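Local coordinates for protein putative fimbriae assembly chaperone (Salmonella typhimurium, PDB 2CO7) that probably acts as a periplasmic chaperone of the PapD family, binding Saf fimbrial subunits and helping them fold before assembly into fimbriae, at residues S46-A51 with A57-M62; I129-A134 with I206-G211. One frame throughout, in Å; residues are numbered along the deposited sequence. Where two conformers were deposited one is given.

Contact 1: residues S46-A51 with A57-M62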
loop_
_atom_site.group_PDB
_atom_site.type_symbol
_atom_site.label_atom_id
_atom_site.label_comp_id
_atom_site.label_asym_id
_atom_site.label_seq_id
_atom_site.Cartn_x
_atom_site.Cartn_y
_atom_site.Cartn_z
ATOM N N SER B 46 11.761 6.647 -7.022
ATOM C CA SER B 46 11.838 5.799 -5.849
ATOM C C SER B 46 12.287 6.616 -4.663
ATOM O O SER B 46 13.165 7.520 -4.778
ATOM C CB SER B 46 12.782 4.628 -6.070
ATOM O OG SER B 46 12.589 4.042 -7.334
ATOM N N SER B 47 11.658 6.331 -3.523
ATOM C CA SER B 47 11.963 6.992 -2.258
ATOM C C SER B 47 11.919 5.973 -1.102
ATOM O O SER B 47 11.323 4.929 -1.246
ATOM C CB SER B 47 10.928 8.112 -2.008
ATOM O OG SER B 47 9.608 7.557 -2.046
ATOM N N VAL B 48 12.599 6.257 0.008
ATOM C CA VAL B 48 12.446 5.462 1.264
ATOM C C VAL B 48 11.863 6.355 2.359
ATOM O O VAL B 48 12.330 7.481 2.552
ATOM C CB VAL B 48 13.794 4.841 1.731
ATOM C CG1 VAL B 48 13.592 3.983 2.975
ATOM C CG2 VAL B 48 14.368 3.946 0.627
ATOM N N LYS B 49 10.828 5.885 3.049
ATOM C CA LYS B 49 10.242 6.660 4.166
ATOM C C LYS B 49 10.372 5.825 5.433
ATOM O O LYS B 49 10.509 4.593 5.368
ATOM C CB LYS B 49 8.768 6.970 3.921
ATOM C CG LYS B 49 8.479 7.701 2.595
ATOM C CD LYS B 49 9.272 8.957 2.539
ATOM C CE LYS B 49 8.783 10.009 3.447
ATOM N NZ LYS B 49 9.105 11.371 2.908
ATOM N N ALA B 50 10.291 6.492 6.578
ATOM C CA ALA B 50 10.401 5.786 7.859
ATOM C C ALA B 50 9.127 4.941 8.053
ATOM O O ALA B 50 8.191 5.005 7.202
ATOM C CB ALA B 50 10.549 6.800 8.982
ATOM N N ALA B 51 9.077 4.145 9.131
ATOM C CA ALA B 51 7.880 3.295 9.399
ATOM C C ALA B 51 6.552 4.068 9.378
ATOM O O ALA B 51 5.506 3.511 8.983
ATOM C CB ALA B 51 8.044 2.521 10.741
ATOM N N ALA B 57 14.091 8.464 6.117
ATOM C CA ALA B 57 14.821 7.273 6.567
ATOM C C ALA B 57 16.243 7.349 6.023
ATOM O O ALA B 57 16.469 7.990 4.977
ATOM C CB ALA B 57 14.136 6.006 6.060
ATOM N N PRO B 58 17.211 6.742 6.741
ATOM C CA PRO B 58 18.626 6.895 6.386
ATOM C C PRO B 58 18.997 5.917 5.272
ATOM O O PRO B 58 19.952 5.123 5.428
ATOM C CB PRO B 58 19.341 6.521 7.692
ATOM C CG PRO B 58 18.438 5.526 8.343
ATOM C CD PRO B 58 17.025 5.917 7.959
ATOM N N PHE B 59 18.220 5.934 4.188
ATOM C CA PHE B 59 18.532 5.083 3.038
ATOM C C PHE B 59 18.408 5.879 1.774
ATOM O O PHE B 59 17.636 6.829 1.721
ATOM C CB PHE B 59 17.577 3.915 2.939
ATOM C CG PHE B 59 17.703 2.929 4.062
ATOM C CD1 PHE B 59 18.422 1.744 3.875
ATOM C CD2 PHE B 59 17.107 3.182 5.300
ATOM C CE1 PHE B 59 18.557 0.805 4.915
ATOM C CE2 PHE B 59 17.241 2.258 6.363
ATOM C CZ PHE B 59 17.966 1.064 6.155
ATOM N N LEU B 60 19.137 5.456 0.746
ATOM C CA LEU B 60 19.039 6.070 -0.553
ATOM C C LEU B 60 18.738 4.973 -1.551
ATOM O O LEU B 60 19.233 3.855 -1.425
ATOM C CB LEU B 60 20.331 6.790 -0.893
ATOM C CG LEU B 60 20.471 8.297 -0.612
ATOM C CD1 LEU B 60 19.537 8.820 0.418
ATOM C CD2 LEU B 60 21.931 8.691 -0.263
ATOM N N VAL B 61 17.868 5.283 -2.501
ATOM C CA VAL B 61 17.598 4.384 -3.612
ATOM C C VAL B 61 18.179 4.985 -4.872
ATOM O O VAL B 61 18.006 6.183 -5.149
ATOM C CB VAL B 61 16.077 4.086 -3.818
ATOM C CG1 VAL B 61 15.885 3.043 -4.958
ATOM C CG2 VAL B 61 15.464 3.564 -2.568
ATOM N N MET B 62 18.871 4.132 -5.629
ATOM C CA MET B 62 19.593 4.521 -6.849
ATOM C C MET B 62 19.145 3.686 -8.044
ATOM O O MET B 62 19.246 2.452 -8.001
ATOM C CB MET B 62 21.099 4.284 -6.690
ATOM C CG MET B 62 21.880 5.345 -5.915
ATOM S SD MET B 62 23.466 4.709 -5.355
ATOM C CE MET B 62 22.860 3.592 -4.095
HETATM O O HOH W 1 13.854 9.437 3.475
#
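Ser46 faces Val61, and Ala50 faces Ala57, across the two arms of an antiparallel beta hairpin in the immunoglobulin-like N-terminal domain. Strand axes run at 164° to one another with a closest approach of 6.3 Å. The arms are joined here by side chains and one water rather than by direct backbone bonds: the water bridges them, lying 2.6 Å from Val48 O and accepting from Ala57 N at 2.8 Å. Further toward the open end, direct backbone pairing appears between Ser46 and Pro64.

Val48 is the central side chain, and its two methyls divide the work. With CG1 anti to the backbone N (chi1 -177°), that methyl leans toward the hairpin's turn and meets Ala57 CB at 3.7 Å, while CG2 is left to face Val61. Both methyls also touch Phe59 CB. A beta-branched residue suits this place because it offers three neighbours a surface without lengthening the side chain. Ala57 is compact enough for its CB to lie against the backbone of Lys49 and Ala50 as well. Phe59 points its CB toward Val48, yet its ring leads away into the domain interior, reaching Leu128 and meeting Tyr23 edge-to-face. Small Ser46 leaves Val61 close, its CB lying 3.7 Å from Val61 CG1. The Val48 and Val61 side chains cross at about a right angle, and CG2 of Val61 presses to 3.4 Å from CG2 of Val48, tighter than usual for two methyl carbons.

Contact 2: residues I129-A134 with I206-G211; sequences IFRPDA and ITDFGG
The interface between the two immunoglobulin-like domains of the chaperone is spanned here by a salt bridge from Arg131, at the end of strand 116-131, to Asp208, in the loop between strands 201-205 and 216-218. The guanidinium and carboxylate come from opposite directions and meet end-on through two hydrogen bonds, one to each oxygen. NH1 of Arg131 donates to OD1 of Asp208 over 3.0 Å at an angle of 163°, and NH2 of Arg131 donates to OD2 of Asp208 over 2.8 Å, slightly less straight. Both oxygens lie near the plane of the guanidinium edge, but the carboxylate is turned against it: the two planes stand 42° apart. Neither oxygen is met in the carboxylate plane: NH2 reaches OD2 on its syn side but tilted out of the plane, and NH1 reaches OD1 from above it.

Arginine suits the place because it is long and has several N-H groups. Its chain is bent at chi3 (-61°), and NE forms a salt bridge with Glu90 while the far end grips Asp208. This chain of Glu, Arg and Asp recalls the interdomain salt bridges of PapD, whose two domains make a boomerang shape. Two carboxylates around one guanidinium would probably help to keep all three groups charged.

Asp208 is held in place by its own loop. It occupies the second position of a type I turn from Thr207 to Gly210, closed by Gly210 N donating to Thr207 O at 3.1 Å. Thr207 adds an ST turn, its OG1 accepting from Phe209 N at 3.0 Å. Gly210 has a positive phi, where a CB would jam against the preceding carbonyl oxygen. Phe209 lays one ring face over Asp208 CB, which sits 3.9 Å above the ring plane toward its rim.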
loop_
_atom_site.group_PDB
_atom_site.type_symbol
_atom_site.label_atom_id
_atom_site.label_comp_id
_atom_site.label_asym_id
_atom_site.label_seq_id
_atom_site.Cartn_x
_atom_site.Cartn_y
_atom_site.Cartn_z
ATOM N N ILE B 129 12.998 -3.769 5.603
ATOM C CA ILE B 129 13.184 -4.137 7.014
ATOM C C ILE B 129 14.646 -4.253 7.304
ATOM O O ILE B 129 15.329 -5.150 6.766
ATOM C CB ILE B 129 12.385 -5.407 7.425
ATOM C CG1 ILE B 129 10.873 -5.227 7.114
ATOM C CG2 ILE B 129 12.546 -5.731 8.947
ATOM C CD1 ILE B 129 9.997 -6.546 7.213
ATOM N N PHE B 130 15.107 -3.358 8.191
ATOM C CA PHE B 130 16.504 -3.353 8.570
ATOM C C PHE B 130 16.781 -4.325 9.724
ATOM O O PHE B 130 16.185 -4.187 10.774
ATOM C CB PHE B 130 16.973 -1.931 8.904
ATOM C CG PHE B 130 18.432 -1.856 9.215
ATOM C CD1 PHE B 130 19.374 -1.842 8.180
ATOM C CD2 PHE B 130 18.868 -1.783 10.541
ATOM C CE1 PHE B 130 20.793 -1.748 8.488
ATOM C CE2 PHE B 130 20.235 -1.686 10.855
ATOM C CZ PHE B 130 21.199 -1.675 9.821
ATOM N N ARG B 131 17.686 -5.275 9.513
ATOM C CA ARG B 131 18.008 -6.301 10.513
ATOM C C ARG B 131 19.483 -6.179 10.961
ATOM O O ARG B 131 20.444 -6.540 10.205
ATOM C CB ARG B 131 17.689 -7.698 9.958
ATOM C CG ARG B 131 17.820 -8.831 11.014
ATOM C CD ARG B 131 17.358 -10.128 10.463
ATOM N NE ARG B 131 15.935 -10.038 10.081
ATOM C CZ ARG B 131 15.306 -10.905 9.305
ATOM N NH1 ARG B 131 15.948 -11.977 8.805
ATOM N NH2 ARG B 131 14.029 -10.700 9.026
ATOM N N PRO B 132 19.676 -5.653 12.183
ATOM C CA PRO B 132 21.005 -5.579 12.786
ATOM C C PRO B 132 21.678 -6.949 12.765
ATOM O O PRO B 132 21.001 -7.978 12.820
ATOM C CB PRO B 132 20.720 -5.103 14.215
ATOM C CG PRO B 132 19.437 -4.323 14.071
ATOM C CD PRO B 132 18.642 -5.076 13.073
ATOM N N ASP B 133 23.005 -6.950 12.689
ATOM C CA ASP B 133 23.754 -8.195 12.562
ATOM C C ASP B 133 23.598 -9.077 13.814
ATOM O O ASP B 133 23.614 -10.305 13.725
ATOM C CB ASP B 133 25.223 -7.871 12.271
ATOM C CG ASP B 133 25.971 -9.027 11.601
ATOM O OD1 ASP B 133 26.982 -9.496 12.178
ATOM O OD2 ASP B 133 25.534 -9.474 10.522
ATOM N N ALA B 134 23.407 -8.453 14.967
ATOM C CA ALA B 134 23.199 -9.190 16.222
ATOM C C ALA B 134 21.776 -9.695 16.422
ATOM O O ALA B 134 21.492 -10.384 17.414
ATOM C CB ALA B 134 23.654 -8.352 17.426
ATOM N N ILE B 206 4.405 -13.978 7.177
ATOM C CA ILE B 206 4.958 -13.818 5.850
ATOM C C ILE B 206 6.487 -13.820 6.053
ATOM O O ILE B 206 7.016 -13.045 6.873
ATOM C CB ILE B 206 4.491 -12.522 5.187
ATOM C CG1 ILE B 206 2.947 -12.452 5.129
ATOM C CG2 ILE B 206 5.074 -12.425 3.742
ATOM C CD1 ILE B 206 2.461 -11.102 4.582
ATOM N N THR B 207 7.169 -14.734 5.362
ATOM C CA THR B 207 8.622 -14.915 5.534
ATOM C C THR B 207 9.428 -13.807 4.865
ATOM O O THR B 207 8.867 -12.975 4.131
ATOM C CB THR B 207 9.125 -16.289 4.971
ATOM O OG1 THR B 207 9.234 -16.238 3.528
ATOM C CG2 THR B 207 8.198 -17.439 5.405
ATOM N N ASP B 208 10.749 -13.799 5.097
ATOM C CA ASP B 208 11.652 -12.897 4.396
ATOM C C ASP B 208 11.586 -12.994 2.876
ATOM O O ASP B 208 11.993 -12.061 2.175
ATOM C CB ASP B 208 13.097 -13.115 4.863
ATOM C CG ASP B 208 13.303 -12.798 6.338
ATOM O OD1 ASP B 208 14.174 -13.450 6.946
ATOM O OD2 ASP B 208 12.646 -11.890 6.898
ATOM N N PHE B 209 11.075 -14.121 2.377
ATOM C CA PHE B 209 11.025 -14.405 0.947
ATOM C C PHE B 209 9.618 -14.342 0.357
ATOM O O PHE B 209 9.413 -14.731 -0.783
ATOM C CB PHE B 209 11.741 -15.727 0.666
ATOM C CG PHE B 209 13.111 -15.753 1.254
ATOM C CD1 PHE B 209 14.148 -15.090 0.611
ATOM C CD2 PHE B 209 13.341 -16.374 2.492
ATOM C CE1 PHE B 209 15.414 -15.064 1.162
ATOM C CE2 PHE B 209 14.612 -16.339 3.055
ATOM C CZ PHE B 209 15.636 -15.678 2.375
ATOM N N GLY B 210 8.667 -13.845 1.147
ATOM C CA GLY B 210 7.335 -13.485 0.637
ATOM C C GLY B 210 6.210 -14.482 0.722
ATOM O O GLY B 210 5.045 -14.126 0.473
ATOM N N GLY B 211 6.548 -15.739 1.010
ATOM C CA GLY B 211 5.556 -16.807 1.115
ATOM C C GLY B 211 5.138 -16.865 2.571
ATOM O O GLY B 211 5.595 -16.065 3.379
#

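From the N terminus, strands 10-16, 20-24 and 30-35 come first; contact 1 then closes a short local loop, pairing segments 46-51 and 57-62 with five residues between them. The chain crosses the rest of the N-terminal domain before contact 2 opens at the end of strand 116-131. Contact 2 closes only after 71 intervening residues, which include helix 139-142 and much of the second domain. The two loops therefore follow in series. Contact 1 belongs within one domain, contact 2 joins two. Although their centres lie about 17 Å apart, they meet through the same sheet, where Phe59 CZ packs 3.8 Å from Phe130 CD1.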